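Local structure of sister chromatid cohesion protein (Chaetomium thermophilum, 5T8V) at residues L100-V104 and W116-L120; M640-T645 and K678-R683; K1076-F1080 and L1143-V1147; L1249-V1253 and L1297-R1303. The protein probably acts as a chromatin-binding cohesin loader, of which this chain is the helical-repeat C-terminal part. One frame throughout, in Å; residues are numbered along the deposited sequence.

Contact 1: L100-V104 and W116-L120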
loop_
_atom_site.group_PDB
_atom_site.type_symbol
_atom_site.label_atom_id
_atom_site.label_comp_id
_atom_site.label_asym_id
_atom_site.label_seq_id
_atom_site.Cartn_x
_atom_site.Cartn_y
_atom_site.Cartn_z
ATOM N N LEU A 100 8.574 60.487 29.748
ATOM C CA LEU A 100 9.767 60.348 28.929
ATOM C C LEU A 100 9.575 59.270 27.867
ATOM O O LEU A 100 8.904 58.257 28.088
ATOM C CB LEU A 100 10.968 60.005 29.812
ATOM C CG LEU A 100 12.292 59.709 29.105
ATOM C CD1 LEU A 100 12.793 60.937 28.365
ATOM C CD2 LEU A 100 13.322 59.221 30.108
ATOM N N ASP A 101 10.173 59.502 26.702
ATOM C CA ASP A 101 10.164 58.553 25.591
ATOM C C ASP A 101 11.592 58.054 25.399
ATOM O O ASP A 101 12.400 58.698 24.723
ATOM C CB ASP A 101 9.623 59.200 24.320
ATOM C CG ASP A 101 9.849 58.344 23.090
ATOM O OD1 ASP A 101 9.040 57.425 22.844
ATOM O OD2 ASP A 101 10.838 58.589 22.368
ATOM N N PHE A 102 11.899 56.906 26.002
ATOM C CA PHE A 102 13.224 56.305 25.923
ATOM C C PHE A 102 13.314 55.240 24.836
ATOM O O PHE A 102 14.220 54.399 24.872
ATOM C CB PHE A 102 13.616 55.711 27.278
ATOM C CG PHE A 102 12.558 54.835 27.890
ATOM C CD1 PHE A 102 12.374 53.533 27.456
ATOM C CD2 PHE A 102 11.752 55.316 28.908
ATOM C CE1 PHE A 102 11.403 52.730 28.023
ATOM C CE2 PHE A 102 10.782 54.519 29.479
ATOM C CZ PHE A 102 10.606 53.224 29.035
ATOM N N SER A 103 12.402 55.264 23.868
ATOM C CA SER A 103 12.393 54.253 22.824
ATOM C C SER A 103 13.524 54.485 21.828
ATOM O O SER A 103 13.967 55.615 21.601
ATOM C CB SER A 103 11.049 54.254 22.094
ATOM O OG SER A 103 10.778 55.523 21.524
ATOM N N VAL A 104 13.994 53.395 21.240
ATOM C CA VAL A 104 14.999 53.435 20.185
ATOM C C VAL A 104 14.290 53.428 18.840
ATOM O O VAL A 104 13.274 52.746 18.662
ATOM C CB VAL A 104 15.970 52.246 20.313
ATOM C CG1 VAL A 104 16.812 52.078 19.049
ATOM C CG2 VAL A 104 16.873 52.432 21.519
ATOM N N TRP A 116 20.650 59.383 23.668
ATOM C CA TRP A 116 19.822 58.370 24.314
ATOM C C TRP A 116 20.502 57.813 25.559
ATOM O O TRP A 116 19.839 57.538 26.566
ATOM C CB TRP A 116 19.516 57.251 23.318
ATOM C CG TRP A 116 18.670 56.142 23.867
ATOM C CD1 TRP A 116 17.330 56.180 24.111
ATOM C CD2 TRP A 116 19.106 54.825 24.224
ATOM N NE1 TRP A 116 16.905 54.971 24.604
ATOM C CE2 TRP A 116 17.977 54.122 24.682
ATOM C CE3 TRP A 116 20.343 54.173 24.202
ATOM C CZ2 TRP A 116 18.046 52.800 25.117
ATOM C CZ3 TRP A 116 20.409 52.861 24.633
ATOM C CH2 TRP A 116 19.269 52.190 25.083
ATOM N N LEU A 117 21.827 57.653 25.512
ATOM C CA LEU A 117 22.568 57.060 26.619
ATOM C C LEU A 117 22.543 57.922 27.873
ATOM O O LEU A 117 22.880 57.426 28.953
ATOM C CB LEU A 117 24.018 56.811 26.200
ATOM C CG LEU A 117 24.256 55.568 25.344
ATOM C CD1 LEU A 117 25.485 55.735 24.475
ATOM C CD2 LEU A 117 24.403 54.352 26.232
ATOM N N GLU A 118 22.167 59.193 27.760
ATOM C CA GLU A 118 22.107 60.061 28.928
ATOM C C GLU A 118 20.855 59.833 29.763
ATOM O O GLU A 118 20.808 60.282 30.913
ATOM C CB GLU A 118 22.187 61.524 28.488
ATOM C CG GLU A 118 23.430 61.833 27.664
ATOM C CD GLU A 118 23.615 63.315 27.409
ATOM O OE1 GLU A 118 24.433 63.668 26.534
ATOM O OE2 GLU A 118 22.942 64.127 28.081
ATOM N N LEU A 119 19.852 59.143 29.218
ATOM C CA LEU A 119 18.646 58.819 29.967
ATOM C C LEU A 119 18.843 57.640 30.910
ATOM O O LEU A 119 18.052 57.476 31.846
ATOM C CB LEU A 119 17.503 58.491 29.005
ATOM C CG LEU A 119 17.196 59.515 27.911
ATOM C CD1 LEU A 119 16.297 58.897 26.847
ATOM C CD2 LEU A 119 16.554 60.754 28.505
ATOM N N LEU A 120 19.872 56.825 30.689
ATOM C CA LEU A 120 19.971 55.558 31.408
ATOM C C LEU A 120 20.011 55.718 32.921
ATOM O O LEU A 120 19.424 54.869 33.612
ATOM C CB LEU A 120 21.201 54.781 30.919
ATOM C CG LEU A 120 21.223 54.370 29.443
ATOM C CD1 LEU A 120 22.389 53.426 29.197
ATOM C CD2 LEU A 120 19.914 53.723 29.001
#
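Trp116 reaches across to the loop 100-104 and makes the one hydrogen bond between the two segments: its NE1 donates to the backbone O of Phe102 at 2.8 Å. The bond is nearly straight at the hydrogen (165°) and the oxygen lies close to the indole plane, yet the donor stands above the carbonyl plane, 48° out of it. With CG anti to the backbone N (chi1 180°), the indole projects from helix 112-117 toward the loop. Val104 lies over one face of this ring system, CG2 being 4.0 Å from the centroid of the six-membered ring in a CH-pi contact, while Leu120 CD2 lies over the opposite face, toward the rim. The bond, with packing on both faces, probably limits rotation of the indole.

Leu119 fills the other half of the contact by dividing its branches. CD1 packs 4.1 Å from Phe102 CA, close to the start of that side chain, and CD2 lies 3.8 Å from Leu100 CD1, although Leu100 is poorly ordered. Leu119 N also bonds to Trp116 O at 3.1 Å, and the leucine side chain points toward the loop.

The Phe102 ring leads away from Trp116 and packs on Arg161, Leu162 and Ile166 of helix 149-172, to which Val104 is also joined by a backbone bond with Gly165. Trp116 itself meets Trp108, Ile166 and Leu196. In this loop-to-helix packing of the N-terminal region of the helical chain, helix 112-117 and the loop after helix 81-96 are packed together against helices 149-172 and 190-213.

Contact 2: M640-T645 and K678-R683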
loop_
_atom_site.group_PDB
_atom_site.type_symbol
_atom_site.label_atom_id
_atom_site.label_comp_id
_atom_site.label_asym_id
_atom_site.label_seq_id
_atom_site.Cartn_x
_atom_site.Cartn_y
_atom_site.Cartn_z
ATOM N N MET A 640 7.764 0.236 10.429
ATOM C CA MET A 640 8.554 -0.983 10.276
ATOM C C MET A 640 10.023 -0.733 10.602
ATOM O O MET A 640 10.636 -1.479 11.373
ATOM C CB MET A 640 8.406 -1.521 8.854
ATOM C CG MET A 640 7.052 -2.145 8.560
ATOM S SD MET A 640 6.770 -2.402 6.796
ATOM C CE MET A 640 8.192 -3.395 6.356
ATOM N N GLU A 641 10.607 0.314 10.014
ATOM C CA GLU A 641 12.024 0.587 10.237
ATOM C C GLU A 641 12.299 0.935 11.693
ATOM O O GLU A 641 13.358 0.593 12.232
ATOM C CB GLU A 641 12.489 1.722 9.328
ATOM C CG GLU A 641 12.287 1.456 7.848
ATOM C CD GLU A 641 12.709 2.628 6.984
ATOM O OE1 GLU A 641 13.821 3.156 7.197
ATOM O OE2 GLU A 641 11.924 3.025 6.097
ATOM N N ALA A 642 11.360 1.619 12.348
ATOM C CA ALA A 642 11.587 2.059 13.719
ATOM C C ALA A 642 11.607 0.890 14.696
ATOM O O ALA A 642 12.310 0.947 15.712
ATOM C CB ALA A 642 10.517 3.070 14.123
ATOM N N ASP A 643 10.855 -0.171 14.414
ATOM C CA ASP A 643 10.768 -1.327 15.308
ATOM C C ASP A 643 10.440 -2.560 14.478
ATOM O O ASP A 643 9.290 -3.014 14.427
ATOM C CB ASP A 643 9.717 -1.102 16.396
ATOM C CG ASP A 643 9.646 -2.248 17.388
ATOM O OD1 ASP A 643 10.656 -2.967 17.549
ATOM O OD2 ASP A 643 8.575 -2.428 18.011
ATOM N N PRO A 644 11.442 -3.136 13.804
ATOM C CA PRO A 644 11.174 -4.289 12.926
ATOM C C PRO A 644 10.604 -5.500 13.645
ATOM O O PRO A 644 10.096 -6.411 12.975
ATOM C CB PRO A 644 12.550 -4.600 12.324
ATOM C CG PRO A 644 13.322 -3.328 12.451
ATOM C CD PRO A 644 12.843 -2.692 13.716
ATOM N N THR A 645 10.661 -5.546 14.977
ATOM C CA THR A 645 10.159 -6.713 15.695
ATOM C C THR A 645 8.671 -6.936 15.465
ATOM O O THR A 645 8.176 -8.037 15.730
ATOM C CB THR A 645 10.432 -6.577 17.195
ATOM O OG1 THR A 645 9.675 -5.483 17.724
ATOM C CG2 THR A 645 11.914 -6.340 17.459
ATOM N N LYS A 678 10.179 -4.104 1.483
ATOM C CA LYS A 678 10.716 -3.574 2.733
ATOM C C LYS A 678 10.713 -4.637 3.827
ATOM O O LYS A 678 11.697 -4.785 4.564
ATOM C CB LYS A 678 9.918 -2.346 3.171
ATOM C CG LYS A 678 10.544 -1.570 4.326
ATOM C CD LYS A 678 11.934 -1.066 3.969
ATOM C CE LYS A 678 12.134 0.375 4.399
ATOM N NZ LYS A 678 13.481 0.886 4.017
ATOM N N CYS A 679 9.617 -5.388 3.946
ATOM C CA CYS A 679 9.576 -6.492 4.898
ATOM C C CYS A 679 10.743 -7.442 4.673
ATOM O O CYS A 679 11.500 -7.749 5.601
ATOM C CB CYS A 679 8.246 -7.239 4.776
ATOM S SG CYS A 679 6.794 -6.265 5.235
ATOM N N ILE A 680 10.906 -7.915 3.434
ATOM C CA ILE A 680 12.001 -8.830 3.121
ATOM C C ILE A 680 13.338 -8.205 3.496
ATOM O O ILE A 680 14.266 -8.897 3.932
ATOM C CB ILE A 680 11.956 -9.215 1.630
ATOM C CG1 ILE A 680 10.662 -9.968 1.315
ATOM C CG2 ILE A 680 13.163 -10.071 1.255
ATOM C CD1 ILE A 680 10.363 -10.070 -0.167
ATOM N N SER A 681 13.459 -6.888 3.331
ATOM C CA SER A 681 14.708 -6.210 3.649
ATOM C C SER A 681 14.986 -6.232 5.147
ATOM O O SER A 681 16.130 -6.439 5.568
ATOM C CB SER A 681 14.662 -4.772 3.136
ATOM O OG SER A 681 15.822 -4.057 3.521
ATOM N N LEU A 682 13.955 -6.023 5.968
ATOM C CA LEU A 682 14.167 -5.939 7.408
ATOM C C LEU A 682 14.262 -7.311 8.065
ATOM O O LEU A 682 14.971 -7.461 9.067
ATOM C CB LEU A 682 13.045 -5.124 8.048
ATOM C CG LEU A 682 13.099 -3.630 7.727
ATOM C CD1 LEU A 682 11.787 -2.965 8.086
ATOM C CD2 LEU A 682 14.256 -2.966 8.461
ATOM N N ARG A 683 13.565 -8.314 7.531
ATOM C CA ARG A 683 13.625 -9.673 8.065
ATOM C C ARG A 683 13.689 -10.654 6.902
ATOM O O ARG A 683 12.657 -11.129 6.410
ATOM C CB ARG A 683 12.434 -9.963 8.981
ATOM C CG ARG A 683 12.441 -9.144 10.274
ATOM C CD ARG A 683 13.611 -9.530 11.186
ATOM N NE ARG A 683 13.977 -8.473 12.127
ATOM C CZ ARG A 683 13.541 -8.383 13.378
ATOM N NH1 ARG A 683 12.704 -9.286 13.870
ATOM N NH2 ARG A 683 13.947 -7.382 14.148
#
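Met640 and Leu682 form the apolar centre, with Leu682 CD1 lying 3.8 Å from Met640 CB and its other branch, CD2, 4.1 Å from Pro644 CG. Leu682 thus spans from the last turn of one helix to the proline just beyond it. The Met640 chain bends at its last torsion (chi3 56°), which carries CE onto Cys679 SG and to 3.6 Å from Lys678 CG. Leu647 packs on Met640, Cys679 and Leu682 from a nearby loop.

The two segments take in the C-terminal ends of helices 628-642 and 666-682 and the residues that follow. These helices flank helix 652-660 in sequence, as expected for near neighbours in the HEAT-repeat solenoid of this protein. Asp643 leaves the first helix, and its OD2 makes a salt bridge to Arg471 of helix 446-474; its OD1 accepts a bond from Thr645 OG1 at 2.7 Å.

Toward the exposed edge, Glu641 and Lys678 cross at about a right angle and form a salt bridge, OE2 to NZ 3.4 Å. At the other end, the Arg683 guanidinium turns a face to the Pro644 carbonyl group, with NH2 3.6 Å from Pro644 CB, while NH1 makes a salt bridge to Asp648.

Contact 3: K1076-F1080 and L1143-V1147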
loop_
_atom_site.group_PDB
_atom_site.type_symbol
_atom_site.label_atom_id
_atom_site.label_comp_id
_atom_site.label_asym_id
_atom_site.label_seq_id
_atom_site.Cartn_x
_atom_site.Cartn_y
_atom_site.Cartn_z
ATOM N N LYS A 1076 -5.769 -30.530 -39.678
ATOM C CA LYS A 1076 -5.137 -29.497 -38.865
ATOM C C LYS A 1076 -3.653 -29.385 -39.181
ATOM O O LYS A 1076 -3.127 -28.280 -39.354
ATOM C CB LYS A 1076 -5.352 -29.795 -37.379
ATOM C CG LYS A 1076 -4.774 -28.743 -36.440
ATOM C CD LYS A 1076 -5.035 -29.105 -34.990
ATOM C CE LYS A 1076 -3.745 -29.399 -34.241
ATOM N NZ LYS A 1076 -3.992 -30.116 -32.955
ATOM N N GLU A 1077 -2.955 -30.522 -39.255
ATOM C CA GLU A 1077 -1.544 -30.491 -39.627
ATOM C C GLU A 1077 -1.362 -29.896 -41.017
ATOM O O GLU A 1077 -0.527 -29.005 -41.224
ATOM C CB GLU A 1077 -0.953 -31.899 -39.562
ATOM C CG GLU A 1077 -0.969 -32.510 -38.172
ATOM C CD GLU A 1077 -0.228 -31.662 -37.161
ATOM O OE1 GLU A 1077 0.859 -31.149 -37.503
ATOM O OE2 GLU A 1077 -0.738 -31.496 -36.032
ATOM N N PHE A 1078 -2.149 -30.373 -41.984
ATOM C CA PHE A 1078 -2.041 -29.872 -43.349
ATOM C C PHE A 1078 -2.203 -28.357 -43.398
ATOM O O PHE A 1078 -1.346 -27.646 -43.936
ATOM C CB PHE A 1078 -3.084 -30.556 -44.234
ATOM C CG PHE A 1078 -3.251 -29.920 -45.584
ATOM C CD1 PHE A 1078 -2.153 -29.675 -46.391
ATOM C CD2 PHE A 1078 -4.509 -29.582 -46.053
ATOM C CE1 PHE A 1078 -2.306 -29.091 -47.634
ATOM C CE2 PHE A 1078 -4.669 -29.000 -47.297
ATOM C CZ PHE A 1078 -3.567 -28.755 -48.089
ATOM N N LEU A 1079 -3.296 -27.843 -42.830
ATOM C CA LEU A 1079 -3.566 -26.410 -42.911
ATOM C C LEU A 1079 -2.532 -25.600 -42.135
ATOM O O LEU A 1079 -2.087 -24.542 -42.599
ATOM C CB LEU A 1079 -4.976 -26.126 -42.401
ATOM C CG LEU A 1079 -6.077 -26.719 -43.283
ATOM C CD1 LEU A 1079 -7.383 -26.845 -42.522
ATOM C CD2 LEU A 1079 -6.266 -25.871 -44.531
ATOM N N PHE A 1080 -2.135 -26.077 -40.954
ATOM C CA PHE A 1080 -1.133 -25.365 -40.167
ATOM C C PHE A 1080 0.175 -25.233 -40.937
ATOM O O PHE A 1080 0.742 -24.137 -41.040
ATOM C CB PHE A 1080 -0.913 -26.081 -38.836
ATOM C CG PHE A 1080 -1.866 -25.653 -37.757
ATOM C CD1 PHE A 1080 -3.216 -25.496 -38.028
ATOM C CD2 PHE A 1080 -1.413 -25.412 -36.471
ATOM C CE1 PHE A 1080 -4.095 -25.100 -37.039
ATOM C CE2 PHE A 1080 -2.287 -25.018 -35.476
ATOM C CZ PHE A 1080 -3.630 -24.862 -35.761
ATOM N N LEU A 1143 -10.913 -28.793 -31.241
ATOM C CA LEU A 1143 -10.134 -29.199 -32.405
ATOM C C LEU A 1143 -10.796 -28.711 -33.685
ATOM O O LEU A 1143 -10.133 -28.153 -34.572
ATOM C CB LEU A 1143 -9.973 -30.720 -32.420
ATOM C CG LEU A 1143 -9.174 -31.318 -33.580
ATOM C CD1 LEU A 1143 -7.744 -30.813 -33.579
ATOM C CD2 LEU A 1143 -9.200 -32.837 -33.514
ATOM N N ALA A 1144 -12.115 -28.896 -33.793
ATOM C CA ALA A 1144 -12.824 -28.429 -34.981
ATOM C C ALA A 1144 -12.615 -26.931 -35.195
ATOM O O ALA A 1144 -12.181 -26.498 -36.270
ATOM C CB ALA A 1144 -14.312 -28.756 -34.867
ATOM N N VAL A 1145 -12.921 -26.120 -34.179
ATOM C CA VAL A 1145 -12.727 -24.678 -34.303
ATOM C C VAL A 1145 -11.263 -24.341 -34.514
ATOM O O VAL A 1145 -10.946 -23.283 -35.065
ATOM C CB VAL A 1145 -13.278 -23.933 -33.067
ATOM C CG1 VAL A 1145 -12.570 -24.382 -31.822
ATOM C CG2 VAL A 1145 -13.141 -22.424 -33.236
ATOM N N GLU A 1146 -10.353 -25.207 -34.070
ATOM C CA GLU A 1146 -8.938 -24.974 -34.327
ATOM C C GLU A 1146 -8.614 -25.173 -35.799
ATOM O O GLU A 1146 -7.668 -24.563 -36.313
ATOM C CB GLU A 1146 -8.088 -25.898 -33.456
ATOM C CG GLU A 1146 -6.625 -25.505 -33.372
ATOM C CD GLU A 1146 -5.867 -26.321 -32.343
ATOM O OE1 GLU A 1146 -6.503 -27.142 -31.652
ATOM O OE2 GLU A 1146 -4.637 -26.141 -32.228
ATOM N N VAL A 1147 -9.383 -26.016 -36.489
ATOM C CA VAL A 1147 -9.253 -26.127 -37.939
ATOM C C VAL A 1147 -9.905 -24.935 -38.632
ATOM O O VAL A 1147 -9.332 -24.355 -39.562
ATOM C CB VAL A 1147 -9.850 -27.463 -38.418
ATOM C CG1 VAL A 1147 -9.970 -27.500 -39.942
ATOM C CG2 VAL A 1147 -8.995 -28.621 -37.932
#
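Lys1076 and Val1147 meet where the backbones of the two segments come nearest, the lysine's CB 3.9 Å from Val1147 CG2. Apolar contacts continue on both sides of this pair. The other branch of the valine, CG1, is 3.7 Å from Leu1079 CD1, the two side chains crossing at about a right angle, and farther out along the lysine Leu1143 CD1 touches Lys1076 CD. Lys1076 leaves the backbone with CG anti to N and stays extended as far as CD (chi2 180°), so its methylenes reach over the neighbouring helix in the manner of an apolar side chain.

Aromatic contacts come from Phe1080. One face of its ring is covered by Lys1076 CG from its own helix. The edge is turned to Glu1146, whose backbone O lies near the ring plane, 3.7 Å from CE1, and whose CG is 3.9 Å from CZ; ring and carboxylate planes stand 61° apart.

Charge adds a looser attraction: Lys1076 NZ and Glu1146 OE2 are 4.1 Å apart, beyond a salt bridge, and no hydrogen bond joins the segments.

The short axes run nearly side by side, 10.6 Å apart and 27° from parallel, with helix 1115-1133 between them in sequence and packed on both segments. Parallel packing of alternate helices in this way is characteristic of an alpha-solenoid, in keeping with the HEAT repeats of Scc2.

Contact 4: L1249-V1253 and L1297-R1303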
loop_
_atom_site.group_PDB
_atom_site.type_symbol
_atom_site.label_atom_id
_atom_site.label_comp_id
_atom_site.label_asym_id
_atom_site.label_seq_id
_atom_site.Cartn_x
_atom_site.Cartn_y
_atom_site.Cartn_z
ATOM N N LEU A 1249 -27.281 -1.599 -30.926
ATOM C CA LEU A 1249 -28.193 -1.531 -29.790
ATOM C C LEU A 1249 -29.633 -1.396 -30.268
ATOM O O LEU A 1249 -30.508 -2.178 -29.877
ATOM C CB LEU A 1249 -27.814 -0.359 -28.881
ATOM C CG LEU A 1249 -26.441 -0.427 -28.210
ATOM C CD1 LEU A 1249 -26.182 0.844 -27.416
ATOM C CD2 LEU A 1249 -26.332 -1.652 -27.311
ATOM N N GLU A 1250 -29.893 -0.420 -31.138
ATOM C CA GLU A 1250 -31.244 -0.252 -31.656
ATOM C C GLU A 1250 -31.744 -1.544 -32.286
ATOM O O GLU A 1250 -32.877 -1.972 -32.027
ATOM C CB GLU A 1250 -31.281 0.897 -32.662
ATOM C CG GLU A 1250 -31.048 2.258 -32.028
ATOM C CD GLU A 1250 -31.191 3.398 -33.016
ATOM O OE1 GLU A 1250 -31.101 3.145 -34.236
ATOM O OE2 GLU A 1250 -31.397 4.547 -32.571
ATOM N N LYS A 1251 -30.904 -2.203 -33.090
ATOM C CA LYS A 1251 -31.319 -3.461 -33.699
ATOM C C LYS A 1251 -31.716 -4.473 -32.633
ATOM O O LYS A 1251 -32.733 -5.165 -32.773
ATOM C CB LYS A 1251 -30.203 -4.013 -34.588
ATOM C CG LYS A 1251 -30.554 -5.314 -35.316
ATOM C CD LYS A 1251 -31.909 -5.258 -36.027
ATOM C CE LYS A 1251 -31.994 -4.120 -37.042
ATOM N NZ LYS A 1251 -31.056 -4.301 -38.188
ATOM N N LEU A 1252 -30.938 -4.565 -31.550
ATOM C CA LEU A 1252 -31.337 -5.409 -30.429
ATOM C C LEU A 1252 -32.768 -5.100 -30.017
ATOM O O LEU A 1252 -33.618 -5.995 -29.954
ATOM C CB LEU A 1252 -30.386 -5.212 -29.247
ATOM C CG LEU A 1252 -29.079 -6.000 -29.260
ATOM C CD1 LEU A 1252 -28.101 -5.412 -28.256
ATOM C CD2 LEU A 1252 -29.353 -7.459 -28.946
ATOM N N VAL A 1253 -33.056 -3.822 -29.756
ATOM C CA VAL A 1253 -34.413 -3.427 -29.392
ATOM C C VAL A 1253 -35.396 -3.874 -30.465
ATOM O O VAL A 1253 -36.473 -4.403 -30.161
ATOM C CB VAL A 1253 -34.481 -1.905 -29.157
ATOM C CG1 VAL A 1253 -35.902 -1.475 -28.809
ATOM C CG2 VAL A 1253 -33.517 -1.492 -28.053
ATOM N N LEU A 1297 -30.614 4.318 -26.937
ATOM C CA LEU A 1297 -31.117 2.990 -26.605
ATOM C C LEU A 1297 -32.428 3.083 -25.834
ATOM O O LEU A 1297 -33.442 2.505 -26.237
ATOM C CB LEU A 1297 -30.065 2.223 -25.801
ATOM C CG LEU A 1297 -30.502 0.881 -25.204
ATOM C CD1 LEU A 1297 -31.002 -0.062 -26.287
ATOM C CD2 LEU A 1297 -29.356 0.247 -24.428
ATOM N N VAL A 1298 -32.426 3.814 -24.715
ATOM C CA VAL A 1298 -33.650 3.973 -23.937
ATOM C C VAL A 1298 -34.703 4.709 -24.750
ATOM O O VAL A 1298 -35.907 4.535 -24.526
ATOM C CB VAL A 1298 -33.360 4.694 -22.603
ATOM C CG1 VAL A 1298 -32.316 3.928 -21.797
ATOM C CG2 VAL A 1298 -32.912 6.129 -22.844
ATOM N N ALA A 1299 -34.275 5.543 -25.700
ATOM C CA ALA A 1299 -35.226 6.172 -26.608
ATOM C C ALA A 1299 -35.910 5.129 -27.482
ATOM O O ALA A 1299 -37.126 5.186 -27.697
ATOM C CB ALA A 1299 -34.517 7.217 -27.469
ATOM N N ALA A 1300 -35.143 4.161 -27.986
ATOM C CA ALA A 1300 -35.727 3.108 -28.808
ATOM C C ALA A 1300 -36.613 2.187 -27.979
ATOM O O ALA A 1300 -37.636 1.695 -28.470
ATOM C CB ALA A 1300 -34.623 2.309 -29.498
ATOM N N MET A 1301 -36.237 1.939 -26.722
ATOM C CA MET A 1301 -37.054 1.090 -25.861
ATOM C C MET A 1301 -38.368 1.773 -25.505
ATOM O O MET A 1301 -39.433 1.146 -25.550
ATOM C CB MET A 1301 -36.275 0.722 -24.597
ATOM C CG MET A 1301 -35.048 -0.142 -24.859
ATOM S SD MET A 1301 -34.303 -0.815 -23.357
ATOM C CE MET A 1301 -33.696 0.670 -22.568
ATOM N N GLU A 1302 -38.317 3.059 -25.151
ATOM C CA GLU A 1302 -39.546 3.809 -24.911
ATOM C C GLU A 1302 -40.408 3.864 -26.167
ATOM O O GLU A 1302 -41.637 3.745 -26.093
ATOM C CB GLU A 1302 -39.213 5.221 -24.430
ATOM C CG GLU A 1302 -38.540 5.277 -23.068
ATOM C CD GLU A 1302 -38.059 6.672 -22.714
ATOM O OE1 GLU A 1302 -38.243 7.593 -23.537
ATOM O OE2 GLU A 1302 -37.495 6.847 -21.613
ATOM N N ARG A 1303 -39.780 4.046 -27.331
ATOM C CA ARG A 1303 -40.532 4.098 -28.581
ATOM C C ARG A 1303 -41.248 2.778 -28.841
ATOM O O ARG A 1303 -42.445 2.754 -29.154
ATOM C CB ARG A 1303 -39.587 4.451 -29.733
ATOM C CG ARG A 1303 -40.277 4.667 -31.072
ATOM C CD ARG A 1303 -39.379 5.405 -32.061
ATOM N NE ARG A 1303 -38.085 4.744 -32.245
ATOM C CZ ARG A 1303 -36.944 5.114 -31.667
ATOM N NH1 ARG A 1303 -36.899 6.161 -30.850
ATOM N NH2 ARG A 1303 -35.832 4.434 -31.912
#
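Val1253 and Leu1297 make the close part of a contact between nearly parallel helices in the HEAT-repeat solenoid; the short axes lie 9.2 Å apart at 19°, and helix 1271-1284 comes between them in sequence. The valine points across the interface and uses its branches separately. CG2 meets both Leu1297 CD1, at 3.4 Å, and Met1301 CG, at 3.8 Å, whereas CG1 rests 4.1 Å from the methyl CB of Ala1300. Leu1297 sends CG anti to its backbone N (chi1 172°), a turn that brings CD1 to the facing helix, where it also meets Leu1249 CB at 4.1 Å. The Ala1300 side chain faces the same helix, and Val1253 CG1 comes close to the backbone O of this alanine.

This side is buried further by surrounding residues: Leu1283 of helix 1271-1284 packs on both Leu1297 and Met1301, Ile1377 and Leu1384 of helix 1364-1387 on Met1301, and Tyr1288 on Leu1249 and Leu1297.

On the solvent side the packing is sparse. Glu1250 touches the partner helix with its CG, 4.4 Å from Ala1300 CB, and its carboxylate extends toward the exposed Arg1303. The opposite charges probably attract weakly, but they do not close into a salt bridge: Glu1250 OE2 and Arg1303 NH2 remain 4.5 Å apart.

How the contacts relate
From the N terminus the four contacts follow one another in series, none nesting in or crossing another. Contact 1 closes a short loop of 11 residues and ties the loop after helix 81-96 to helix 112-117. The others close excursions of 32, 62 and 43 residues, each joining two helices with one further helix between them in sequence: contact 2 ties helix 628-642 to 666-682, contact 3 helix 1065-1086 to 1139-1154, and contact 4 helix 1243-1254 to 1291-1319. Contact 2 lies about 15 Å from the centre of the chain, whereas contacts 1 and 3 are on opposite sides of it, their centres about 109 Å apart. Contacts 3 and 4 are about 22 Å apart at their nearest atoms.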